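Long-range contacts in 2-oxoglutarate-dependent dioxygenase DAO (Oryza sativa subsp. indica, PDB 6KUN), which probably oxidises the auxin indole-3-acetic acid irreversibly to inactive 2-oxoindole-3-acetic acid, using iron(II) and 2-oxoglutarate: residues F153-Y158 with V243-F248; G177-L182 with F211-G216; G189-L194 with H232-V237. All blocks are in the same frame, centred on the assembly; numbering follows the deposited sequence.

Contact 1: residues F153-Y158 with V243-F248; sequences FRMNRY and VSIAMF. With AKG (2-oxoglutaric acid), chain G; IAC (1H-indol-3-ylacetic acid), chain H.
Ser244 OG is approached from one strand and from a ligand at once. Asn156 ND2 donates to Ser244 OG (2.9 Å), a nearly straight bond at 168° that keeps the hydroxyl close to the amide plane. The distal carboxylate of 2-oxoglutarate meets the same group: Ser244 OG lies 2.8 Å from O4 of the ligand, with O3 also near. Tyr158 reaches this carboxylate from the end of its strand, its OH giving a very short hydrogen bond of 2.5 Å to ligand O4. Tyr86, on the next strand, bonds Asn156 OD1, so the amide is tied at both ends and is unlikely to swivel. Ser244, with Arg242 two residues earlier, forms the Arg-X-Ser signature of plant 2-oxoglutarate dioxygenases, and the two antiparallel strands belong to the major sheet of their jelly-roll (double-stranded beta-helix) core. Four backbone hydrogen bonds, from the pairs Arg154/Ala246 and Asn156/Ser244, sew them together. The same face of the sheet carries Arg154, which stands beside Phe248. Bent at its third torsion (chi3 -90°), the arginine turns one guanidinium face to the Phe248 ring, whose CE1 sits 4.0 Å above the guanidinium plane, with the planes 39° apart. The guanidinium edge is left to the auxin carboxylate, Arg154 NH2 ending 3.2 Å from O3 of indole-3-acetic acid. On the other face, Phe153, Ile245 and Met247 form an apolar group. Phe153 and Ile245 run side by side, CE1 of the ring 3.4 Å from Ile245 CG2, while the bent chain of Met247 crosses the phenyl and lays its CE 3.6 Å from Phe153 CD1, a Met-aromatic contact with the sulfur at the ring edge. Met124 of helix 111-138 packs against all three.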
loop_
_atom_site.group_PDB
_atom_site.type_symbol
_atom_site.label_atom_id
_atom_site.label_comp_id
_atom_site.label_asym_id
_atom_site.label_seq_id
_atom_site.Cartn_x
_atom_site.Cartn_y
_atom_site.Cartn_z
ATOM N N PHE B 153 -10.790 -10.844 16.712
ATOM C CA PHE B 153 -10.248 -10.390 15.439
ATOM C C PHE B 153 -11.328 -9.539 14.807
ATOM O O PHE B 153 -12.484 -9.966 14.754
ATOM C CB PHE B 153 -9.884 -11.574 14.541
ATOM C CG PHE B 153 -9.330 -11.170 13.180
ATOM C CD1 PHE B 153 -8.089 -10.573 13.071
ATOM C CD2 PHE B 153 -10.038 -11.431 12.025
ATOM C CE1 PHE B 153 -7.575 -10.220 11.828
ATOM C CE2 PHE B 153 -9.522 -11.083 10.797
ATOM C CZ PHE B 153 -8.312 -10.488 10.690
ATOM N N ARG B 154 -10.982 -8.332 14.384
ATOM C CA ARG B 154 -11.977 -7.440 13.780
ATOM C C ARG B 154 -11.455 -6.842 12.475
ATOM O O ARG B 154 -10.284 -6.457 12.358
ATOM C CB ARG B 154 -12.351 -6.331 14.731
ATOM C CG ARG B 154 -13.778 -5.917 14.749
ATOM C CD ARG B 154 -13.952 -4.702 15.680
ATOM N NE ARG B 154 -14.253 -5.052 17.070
ATOM C CZ ARG B 154 -14.189 -4.192 18.087
ATOM N NH1 ARG B 154 -13.816 -2.935 17.874
ATOM N NH2 ARG B 154 -14.483 -4.590 19.317
ATOM N N MET B 155 -12.324 -6.814 11.482
ATOM C CA MET B 155 -12.111 -6.108 10.222
ATOM C C MET B 155 -13.118 -4.977 10.212
ATOM O O MET B 155 -14.313 -5.216 10.465
ATOM C CB MET B 155 -12.278 -7.044 9.025
ATOM C CG MET B 155 -11.199 -8.121 8.953
ATOM S SD MET B 155 -11.538 -9.441 7.732
ATOM C CE MET B 155 -13.041 -10.216 8.385
ATOM N N ASN B 156 -12.632 -3.755 9.990
ATOM C CA ASN B 156 -13.472 -2.573 10.166
ATOM C C ASN B 156 -13.508 -1.734 8.881
ATOM O O ASN B 156 -12.508 -1.610 8.169
ATOM C CB ASN B 156 -12.979 -1.632 11.299
ATOM C CG ASN B 156 -12.607 -2.366 12.588
ATOM O OD1 ASN B 156 -13.449 -2.950 13.255
ATOM N ND2 ASN B 156 -11.326 -2.300 12.954
ATOM N N ARG B 157 -14.639 -1.075 8.652
ATOM C CA ARG B 157 -14.734 -0.051 7.618
ATOM C C ARG B 157 -15.530 1.131 8.143
ATOM O O ARG B 157 -16.641 0.964 8.654
ATOM C CB ARG B 157 -15.390 -0.595 6.355
ATOM C CG ARG B 157 -15.350 0.344 5.199
ATOM C CD ARG B 157 -15.755 -0.346 3.921
ATOM N NE ARG B 157 -17.190 -0.348 3.708
ATOM C CZ ARG B 157 -17.764 -0.382 2.500
ATOM N NH1 ARG B 157 -17.010 -0.410 1.418
ATOM N NH2 ARG B 157 -19.079 -0.383 2.387
ATOM N N TYR B 158 -14.949 2.320 8.028
ATOM C CA TYR B 158 -15.627 3.580 8.363
ATOM C C TYR B 158 -15.947 4.272 7.044
ATOM O O TYR B 158 -15.046 4.594 6.266
ATOM C CB TYR B 158 -14.770 4.459 9.292
ATOM C CG TYR B 158 -14.312 3.731 10.554
ATOM C CD1 TYR B 158 -13.279 2.802 10.501
ATOM C CD2 TYR B 158 -14.918 3.956 11.783
ATOM C CE1 TYR B 158 -12.864 2.121 11.625
ATOM C CE2 TYR B 158 -14.514 3.277 12.916
ATOM C CZ TYR B 158 -13.480 2.363 12.829
ATOM O OH TYR B 158 -13.056 1.682 13.950
ATOM N N VAL B 243 -10.266 1.566 6.115
ATOM C CA VAL B 243 -10.342 0.146 6.428
ATOM C C VAL B 243 -9.191 -0.229 7.355
ATOM O O VAL B 243 -8.032 0.188 7.159
ATOM C CB VAL B 243 -10.348 -0.723 5.160
ATOM C CG1 VAL B 243 -10.249 -2.154 5.537
ATOM C CG2 VAL B 243 -11.636 -0.454 4.379
ATOM N N SER B 244 -9.521 -0.998 8.385
ATOM C CA SER B 244 -8.514 -1.402 9.338
ATOM C C SER B 244 -8.770 -2.822 9.780
ATOM O O SER B 244 -9.859 -3.364 9.602
ATOM C CB SER B 244 -8.467 -0.461 10.563
ATOM O OG SER B 244 -9.612 -0.556 11.363
ATOM N N ILE B 245 -7.733 -3.416 10.350
ATOM C CA ILE B 245 -7.773 -4.769 10.880
ATOM C C ILE B 245 -7.164 -4.708 12.276
ATOM O O ILE B 245 -6.116 -4.062 12.496
ATOM C CB ILE B 245 -6.988 -5.719 9.971
ATOM C CG1 ILE B 245 -7.456 -5.582 8.524
ATOM C CG2 ILE B 245 -7.147 -7.120 10.389
ATOM C CD1 ILE B 245 -6.546 -6.231 7.562
ATOM N N ALA B 246 -7.803 -5.401 13.209
ATOM C CA ALA B 246 -7.308 -5.409 14.581
ATOM C C ALA B 246 -7.430 -6.782 15.210
ATOM O O ALA B 246 -8.374 -7.533 14.926
ATOM C CB ALA B 246 -8.060 -4.377 15.466
ATOM N N MET B 247 -6.473 -7.109 16.057
ATOM C CA MET B 247 -6.508 -8.317 16.864
ATOM C C MET B 247 -6.399 -7.906 18.326
ATOM O O MET B 247 -5.430 -7.239 18.719
ATOM C CB MET B 247 -5.347 -9.246 16.495
ATOM C CG MET B 247 -5.356 -10.546 17.298
ATOM S SD MET B 247 -6.730 -11.672 16.948
ATOM C CE MET B 247 -6.103 -12.447 15.465
ATOM N N PHE B 248 -7.402 -8.254 19.107
ATOM C CA PHE B 248 -7.500 -7.893 20.529
ATOM C C PHE B 248 -7.183 -9.119 21.371
ATOM O O PHE B 248 -7.906 -10.109 21.326
ATOM C CB PHE B 248 -8.867 -7.351 20.890
ATOM C CG PHE B 248 -9.307 -6.191 20.044
ATOM C CD1 PHE B 248 -9.894 -6.393 18.810
ATOM C CD2 PHE B 248 -9.153 -4.892 20.499
ATOM C CE1 PHE B 248 -10.326 -5.330 18.053
ATOM C CE2 PHE B 248 -9.600 -3.819 19.727
ATOM C CZ PHE B 248 -10.175 -4.052 18.494
HETATM C C1 AKG G . -9.522 0.542 18.309
HETATM O O1 AKG G . -8.496 0.041 17.801
HETATM O O2 AKG G . -10.086 0.032 19.301
HETATM C C2 AKG G . -10.080 1.759 17.727
HETATM O O5 AKG G . -10.186 2.769 18.402
HETATM C C3 AKG G . -10.523 1.761 16.283
HETATM C C4 AKG G . -9.507 1.001 15.439
HETATM C C5 AKG G . -9.937 1.025 13.992
HETATM O O3 AKG G . -9.235 1.656 13.171
HETATM O O4 AKG G . -10.978 0.412 13.668
HETATM C C IAC H . -16.087 -2.383 26.071
HETATM C C1 IAC H . -16.842 -2.947 25.098
HETATM C C2 IAC H . -17.881 -2.212 24.473
HETATM C C3 IAC H . -18.120 -0.914 24.853
HETATM C C4 IAC H . -17.339 -0.337 25.838
HETATM C C5 IAC H . -16.356 -1.078 26.445
HETATM C C7 IAC H . -16.404 -4.204 24.921
HETATM C C8 IAC H . -15.359 -4.445 25.794
HETATM C C17 IAC H . -16.838 -5.341 24.001
HETATM C C18 IAC H . -16.262 -5.221 22.601
HETATM N N IAC H . -15.166 -3.306 26.510
HETATM O O2 IAC H . -16.978 -5.586 21.629
HETATM O O3 IAC H . -15.089 -4.794 22.422
#

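Contact 2: residues G177-L182 with F211-G216; sequences GFLTVL and FVVNVG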
loop_
_atom_site.group_PDB
_atom_site.type_symbol
_atom_site.label_atom_id
_atom_site.label_comp_id
_atom_site.label_asym_id
_atom_site.label_seq_id
_atom_site.Cartn_x
_atom_site.Cartn_y
_atom_site.Cartn_z
ATOM N N GLY B 177 -9.231 -4.752 26.974
ATOM C CA GLY B 177 -8.389 -5.924 27.042
ATOM C C GLY B 177 -6.934 -5.644 27.364
ATOM O O GLY B 177 -6.552 -4.555 27.792
ATOM N N PHE B 178 -6.103 -6.646 27.086
ATOM C CA PHE B 178 -4.687 -6.614 27.455
ATOM C C PHE B 178 -3.846 -5.806 26.472
ATOM O O PHE B 178 -3.190 -4.811 26.860
ATOM C CB PHE B 178 -4.204 -8.087 27.578
ATOM C CG PHE B 178 -2.826 -8.262 28.058
ATOM C CD1 PHE B 178 -2.486 -7.971 29.388
ATOM C CD2 PHE B 178 -1.835 -8.744 27.209
ATOM C CE1 PHE B 178 -1.174 -8.126 29.834
ATOM C CE2 PHE B 178 -0.521 -8.857 27.623
ATOM C CZ PHE B 178 -0.196 -8.572 28.958
ATOM N N LEU B 179 -3.796 -6.268 25.216
ATOM C CA LEU B 179 -3.025 -5.651 24.145
ATOM C C LEU B 179 -3.826 -5.747 22.862
ATOM O O LEU B 179 -4.553 -6.724 22.662
ATOM C CB LEU B 179 -1.701 -6.367 23.878
ATOM C CG LEU B 179 -0.605 -6.261 24.918
ATOM C CD1 LEU B 179 0.553 -7.147 24.531
ATOM C CD2 LEU B 179 -0.185 -4.827 25.094
ATOM N N THR B 180 -3.639 -4.777 21.974
ATOM C CA THR B 180 -4.279 -4.769 20.677
ATOM C C THR B 180 -3.253 -4.516 19.592
ATOM O O THR B 180 -2.451 -3.587 19.716
ATOM C CB THR B 180 -5.359 -3.696 20.613
ATOM O OG1 THR B 180 -6.281 -3.910 21.673
ATOM C CG2 THR B 180 -6.109 -3.817 19.265
ATOM N N VAL B 181 -3.285 -5.332 18.517
ATOM C CA VAL B 181 -2.425 -5.109 17.368
ATOM C C VAL B 181 -3.308 -4.637 16.224
ATOM O O VAL B 181 -4.255 -5.330 15.854
ATOM C CB VAL B 181 -1.619 -6.351 16.955
ATOM C CG1 VAL B 181 -0.672 -5.989 15.807
ATOM C CG2 VAL B 181 -0.839 -6.876 18.105
ATOM N N LEU B 182 -2.969 -3.487 15.645
ATOM C CA LEU B 182 -3.776 -2.839 14.617
ATOM C C LEU B 182 -2.974 -2.744 13.320
ATOM O O LEU B 182 -1.777 -2.436 13.341
ATOM C CB LEU B 182 -4.184 -1.411 15.060
ATOM C CG LEU B 182 -4.892 -1.174 16.388
ATOM C CD1 LEU B 182 -4.957 0.331 16.655
ATOM C CD2 LEU B 182 -6.275 -1.770 16.391
ATOM N N PHE B 211 2.773 -2.463 12.139
ATOM C CA PHE B 211 1.585 -2.592 12.986
ATOM C C PHE B 211 1.731 -1.628 14.160
ATOM O O PHE B 211 2.840 -1.276 14.546
ATOM C CB PHE B 211 1.429 -4.047 13.487
ATOM C CG PHE B 211 1.141 -5.062 12.380
ATOM C CD1 PHE B 211 -0.136 -5.309 11.964
ATOM C CD2 PHE B 211 2.162 -5.812 11.825
ATOM C CE1 PHE B 211 -0.427 -6.238 10.958
ATOM C CE2 PHE B 211 1.889 -6.758 10.820
ATOM C CZ PHE B 211 0.585 -6.966 10.387
ATOM N N VAL B 212 0.607 -1.185 14.689
ATOM C CA VAL B 212 0.539 -0.419 15.936
ATOM C C VAL B 212 0.057 -1.337 17.037
ATOM O O VAL B 212 -0.907 -2.090 16.839
ATOM C CB VAL B 212 -0.404 0.787 15.765
ATOM C CG1 VAL B 212 -0.517 1.583 17.044
ATOM C CG2 VAL B 212 0.065 1.645 14.607
ATOM N N VAL B 213 0.693 -1.263 18.205
ATOM C CA VAL B 213 0.281 -1.992 19.388
ATOM C C VAL B 213 -0.205 -1.002 20.440
ATOM O O VAL B 213 0.462 0.002 20.718
ATOM C CB VAL B 213 1.419 -2.871 19.936
ATOM C CG1 VAL B 213 0.908 -3.655 21.171
ATOM C CG2 VAL B 213 1.947 -3.797 18.832
ATOM N N ASN B 214 -1.386 -1.258 20.998
ATOM C CA ASN B 214 -1.920 -0.445 22.096
ATOM C C ASN B 214 -2.151 -1.303 23.326
ATOM O O ASN B 214 -2.702 -2.419 23.237
ATOM C CB ASN B 214 -3.297 0.206 21.692
ATOM C CG ASN B 214 -3.125 1.326 20.673
ATOM O OD1 ASN B 214 -2.041 1.859 20.491
ATOM N ND2 ASN B 214 -4.220 1.669 20.000
ATOM N N VAL B 215 -1.800 -0.757 24.486
ATOM C CA VAL B 215 -2.075 -1.400 25.774
ATOM C C VAL B 215 -3.462 -1.008 26.226
ATOM O O VAL B 215 -3.825 0.167 26.175
ATOM C CB VAL B 215 -1.029 -0.973 26.840
ATOM C CG1 VAL B 215 -1.351 -1.622 28.188
ATOM C CG2 VAL B 215 0.378 -1.308 26.354
ATOM N N GLY B 216 -4.218 -1.977 26.732
ATOM C CA GLY B 216 -5.559 -1.752 27.212
ATOM C C GLY B 216 -5.668 -1.862 28.729
ATOM O O GLY B 216 -4.686 -1.976 29.459
#
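Thr180 and Asn214 are joined by a reciprocal pair of backbone hydrogen bonds, and Leu182 and Val212 by a second, which fixes the antiparallel register of strands 179-183 and 211-215. Thr180 N reaches Asn214 O at 2.8 Å, and Leu182 N meets Val212 O at the same length, nearly along the C=O axis. A fifth bond, Gly216 N to Phe178 O (3.0 Å), is straight at the hydrogen, yet its donor stands well above the carbonyl plane. It closes the ladder beside a classic beta bulge against strand 242-249, in which Phe178 and Leu179 both face Leu249. Glycine suits position 216, right before helix 217-222, because a CB there would run into the carbonyl oxygen of Gly177. Weaker CA-H...O contacts fill in between the bonds, the shortest from Val213 CA to Thr180 O at 3.2 Å. Van der Waals contact takes over on the face of Leu179, Val181, Val213 and Val215. Leu179 CD2 crosses to Val215 CG2 (3.8 Å), and Val181 turns CG1, anti to its own N (chi1 -176°), onto Phe211 CB at 3.7 Å. Phe211 in turn presents its ring edge to Leu182 O. Helix 111-138 lies over this face, Ile128 touching Leu179 and Val181. The opposite face mixes polar and apolar groups and meets the ligand. There Thr180 OG1 hydrogen-bonds Asp175, a predicted iron ligand, and Leu182 touches 2-oxoglutarate while its CD1 packs near the side chain of Asn214. The chemistry thus differs by face: aliphatic side chains join the major sheet of the jelly roll to a helix, while on the other a threonine hydroxyl, as a second-shell group, is likely to steady the carboxylate of Asp175 for the metal.

Contact 3: residues G189-L194 with H232-V237; sequences GGLEVL and HRVQCV. With AKG (2-oxoglutaric acid), chain G.
Gly189 O and Gln235 O are bridged by one water, which donates to both at 2.7 Å and so spans the two chains just before the strand pairing of 191-194 begins. Gly190 follows at backbone angles that would press a CB against the carbonyl oxygen of Gly189, which calls for glycine; a CB would also collide with Gln235 O. Bare here, the chain lets Val237 CG1 rest 3.8 Å from Gly190 CA, while Gly190 O accepts the amide of Gln235. Next, Leu191 sends CD1 across to the other strand, 3.4 Å from Arg233 O and close to Val234 CG2. Glu192 pairs with Arg233 by two backbone hydrogen bonds, and their side chains, together on one side of the sheet, add a salt bridge. The extended arginine chain approaches side-on, and both NE and NH2 of Arg233 close on one oxygen, Glu192 OE1, each at 2.8 Å. That oxygen lies near the guanidinium plane, with carboxylate and guanidinium turned 39° from each other. With an alanine here instead of Arg233, the buried Glu192 carboxylate would probably be left without its charge mate, and Phe201 would lose its cation-pi partner. Val193 CG1 then packs 4.0 Å from His232 CB. His232, its CG held between the backbone N and carbonyl carbon (chi1 60°), points its ring to the site where it is a predicted iron ligand, together with His173 and Asp175. The ring turns its edge to 2-oxoglutarate, and His232 NE2 makes a weak hydrogen bond of 3.3 Å to ligand O2. Strands 191-194 and 232-235 are the inner pair of the four-stranded minor sheet of the jelly roll: strand 201-203 bonds to the outer side of 191-194, while strand 168-173, which bears His173, bonds to the outer side of 232-235.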
loop_
_atom_site.group_PDB
_atom_site.type_symbol
_atom_site.label_atom_id
_atom_site.label_comp_id
_atom_site.label_asym_id
_atom_site.label_seq_id
_atom_site.Cartn_x
_atom_site.Cartn_y
_atom_site.Cartn_z
ATOM N N GLY B 189 -5.351 7.838 7.467
ATOM C CA GLY B 189 -4.926 7.746 8.850
ATOM C C GLY B 189 -6.087 8.013 9.781
ATOM O O GLY B 189 -7.168 7.429 9.653
ATOM N N GLY B 190 -5.879 8.922 10.720
ATOM C CA GLY B 190 -6.917 9.322 11.642
ATOM C C GLY B 190 -6.718 8.853 13.068
ATOM O O GLY B 190 -7.286 9.466 13.979
ATOM N N LEU B 191 -5.961 7.777 13.293
ATOM C CA LEU B 191 -5.759 7.300 14.657
ATOM C C LEU B 191 -4.934 8.317 15.422
ATOM O O LEU B 191 -3.915 8.815 14.932
ATOM C CB LEU B 191 -5.066 5.937 14.687
ATOM C CG LEU B 191 -4.821 5.358 16.086
ATOM C CD1 LEU B 191 -6.061 5.046 16.903
ATOM C CD2 LEU B 191 -3.965 4.103 15.977
ATOM N N GLU B 192 -5.376 8.619 16.638
ATOM C CA GLU B 192 -4.676 9.555 17.503
ATOM C C GLU B 192 -4.656 8.940 18.897
ATOM O O GLU B 192 -5.620 8.276 19.311
ATOM C CB GLU B 192 -5.383 10.912 17.510
ATOM C CG GLU B 192 -5.403 11.651 16.150
ATOM C CD GLU B 192 -6.075 13.011 16.264
ATOM O OE1 GLU B 192 -6.707 13.269 17.311
ATOM O OE2 GLU B 192 -5.971 13.819 15.313
ATOM N N VAL B 193 -3.556 9.123 19.585
ATOM C CA VAL B 193 -3.415 8.648 20.962
ATOM C C VAL B 193 -3.086 9.825 21.872
ATOM O O VAL B 193 -2.397 10.773 21.486
ATOM C CB VAL B 193 -2.321 7.567 21.082
ATOM C CG1 VAL B 193 -2.666 6.366 20.184
ATOM C CG2 VAL B 193 -0.992 8.168 20.708
ATOM N N LEU B 194 -3.590 9.742 23.093
ATOM C CA LEU B 194 -3.315 10.725 24.127
ATOM C C LEU B 194 -1.957 10.431 24.732
ATOM O O LEU B 194 -1.833 9.580 25.617
ATOM C CB LEU B 194 -4.397 10.668 25.196
ATOM C CG LEU B 194 -4.440 11.868 26.128
ATOM C CD1 LEU B 194 -3.117 12.167 26.769
ATOM C CD2 LEU B 194 -4.894 13.071 25.320
ATOM N N HIS B 232 -7.322 6.574 23.111
ATOM C CA HIS B 232 -7.186 6.788 21.688
ATOM C C HIS B 232 -8.534 7.076 21.053
ATOM O O HIS B 232 -9.601 6.765 21.597
ATOM C CB HIS B 232 -6.500 5.611 20.959
ATOM C CG HIS B 232 -7.214 4.297 21.090
ATOM N ND1 HIS B 232 -7.134 3.516 22.219
ATOM C CD2 HIS B 232 -7.982 3.607 20.216
ATOM C CE1 HIS B 232 -7.841 2.416 22.047
ATOM N NE2 HIS B 232 -8.362 2.444 20.840
ATOM N N ARG B 233 -8.449 7.692 19.879
ATOM C CA ARG B 233 -9.612 8.021 19.081
ATOM C C ARG B 233 -9.191 7.978 17.613
ATOM O O ARG B 233 -8.023 7.761 17.280
ATOM C CB ARG B 233 -10.166 9.392 19.471
ATOM C CG ARG B 233 -9.283 10.525 19.006
ATOM C CD ARG B 233 -9.635 11.854 19.656
ATOM N NE ARG B 233 -8.756 12.914 19.156
ATOM C CZ ARG B 233 -8.887 14.201 19.460
ATOM N NH1 ARG B 233 -9.863 14.588 20.266
ATOM N NH2 ARG B 233 -8.038 15.099 18.957
ATOM N N VAL B 234 -10.148 8.219 16.734
ATOM C CA VAL B 234 -9.880 8.271 15.298
ATOM C C VAL B 234 -10.619 9.462 14.704
ATOM O O VAL B 234 -11.857 9.450 14.636
ATOM C CB VAL B 234 -10.305 6.976 14.595
ATOM C CG1 VAL B 234 -10.137 7.148 13.085
ATOM C CG2 VAL B 234 -9.476 5.820 15.087
ATOM N N GLN B 235 -9.872 10.484 14.279
ATOM C CA GLN B 235 -10.461 11.580 13.527
ATOM C C GLN B 235 -10.648 11.189 12.068
ATOM O O GLN B 235 -9.794 10.519 11.481
ATOM C CB GLN B 235 -9.566 12.819 13.559
ATOM C CG GLN B 235 -9.656 13.651 14.798
ATOM C CD GLN B 235 -8.798 14.897 14.678
ATOM O OE1 GLN B 235 -8.368 15.261 13.582
ATOM N NE2 GLN B 235 -8.537 15.551 15.805
ATOM N N CYS B 236 -11.741 11.646 11.476
ATOM C CA CYS B 236 -11.923 11.528 10.034
ATOM C C CYS B 236 -11.060 12.587 9.356
ATOM O O CYS B 236 -11.242 13.794 9.569
ATOM C CB CYS B 236 -13.380 11.696 9.615
ATOM S SG CYS B 236 -13.513 11.743 7.758
ATOM N N VAL B 237 -10.102 12.133 8.566
ATOM C CA VAL B 237 -9.129 13.024 7.974
ATOM C C VAL B 237 -9.247 13.072 6.467
ATOM O O VAL B 237 -8.530 13.857 5.829
ATOM C CB VAL B 237 -7.696 12.647 8.399
ATOM C CG1 VAL B 237 -7.593 12.597 9.936
ATOM C CG2 VAL B 237 -7.284 11.320 7.789
HETATM C C1 AKG G . -9.522 0.542 18.309
HETATM O O1 AKG G . -8.496 0.041 17.801
HETATM O O2 AKG G . -10.086 0.032 19.301
HETATM C C2 AKG G . -10.080 1.759 17.727
HETATM O O5 AKG G . -10.186 2.769 18.402
HETATM C C3 AKG G . -10.523 1.761 16.283
HETATM C C4 AKG G . -9.507 1.001 15.439
HETATM C C5 AKG G . -9.937 1.025 13.992
HETATM O O3 AKG G . -9.235 1.656 13.171
HETATM O O4 AKG G . -10.978 0.412 13.668
HETATM O O HOH W 1 -9.534 8.691 9.458
#

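Along the chain contact 1 encloses the others: strand 153-158 comes first and 243-248 last, and between them the segments of contacts 2 and 3 alternate. Contacts 1 and 2 share the major sheet, where strands 242-249 and 179-183 are neighbours and Met247 N probably bonds Val181 O; their centres are about 12 Å apart. Contact 3 belongs to the minor sheet, its centre about 14 Å from that of contact 1 and about 15 Å from that of contact 2, which it meets through Leu182 and Leu191. The two sheets of the jelly roll hold 2-oxoglutarate between them: contact 1 grips its distal carboxylate, while contact 3 supplies a predicted iron ligand beside its 2-oxo end.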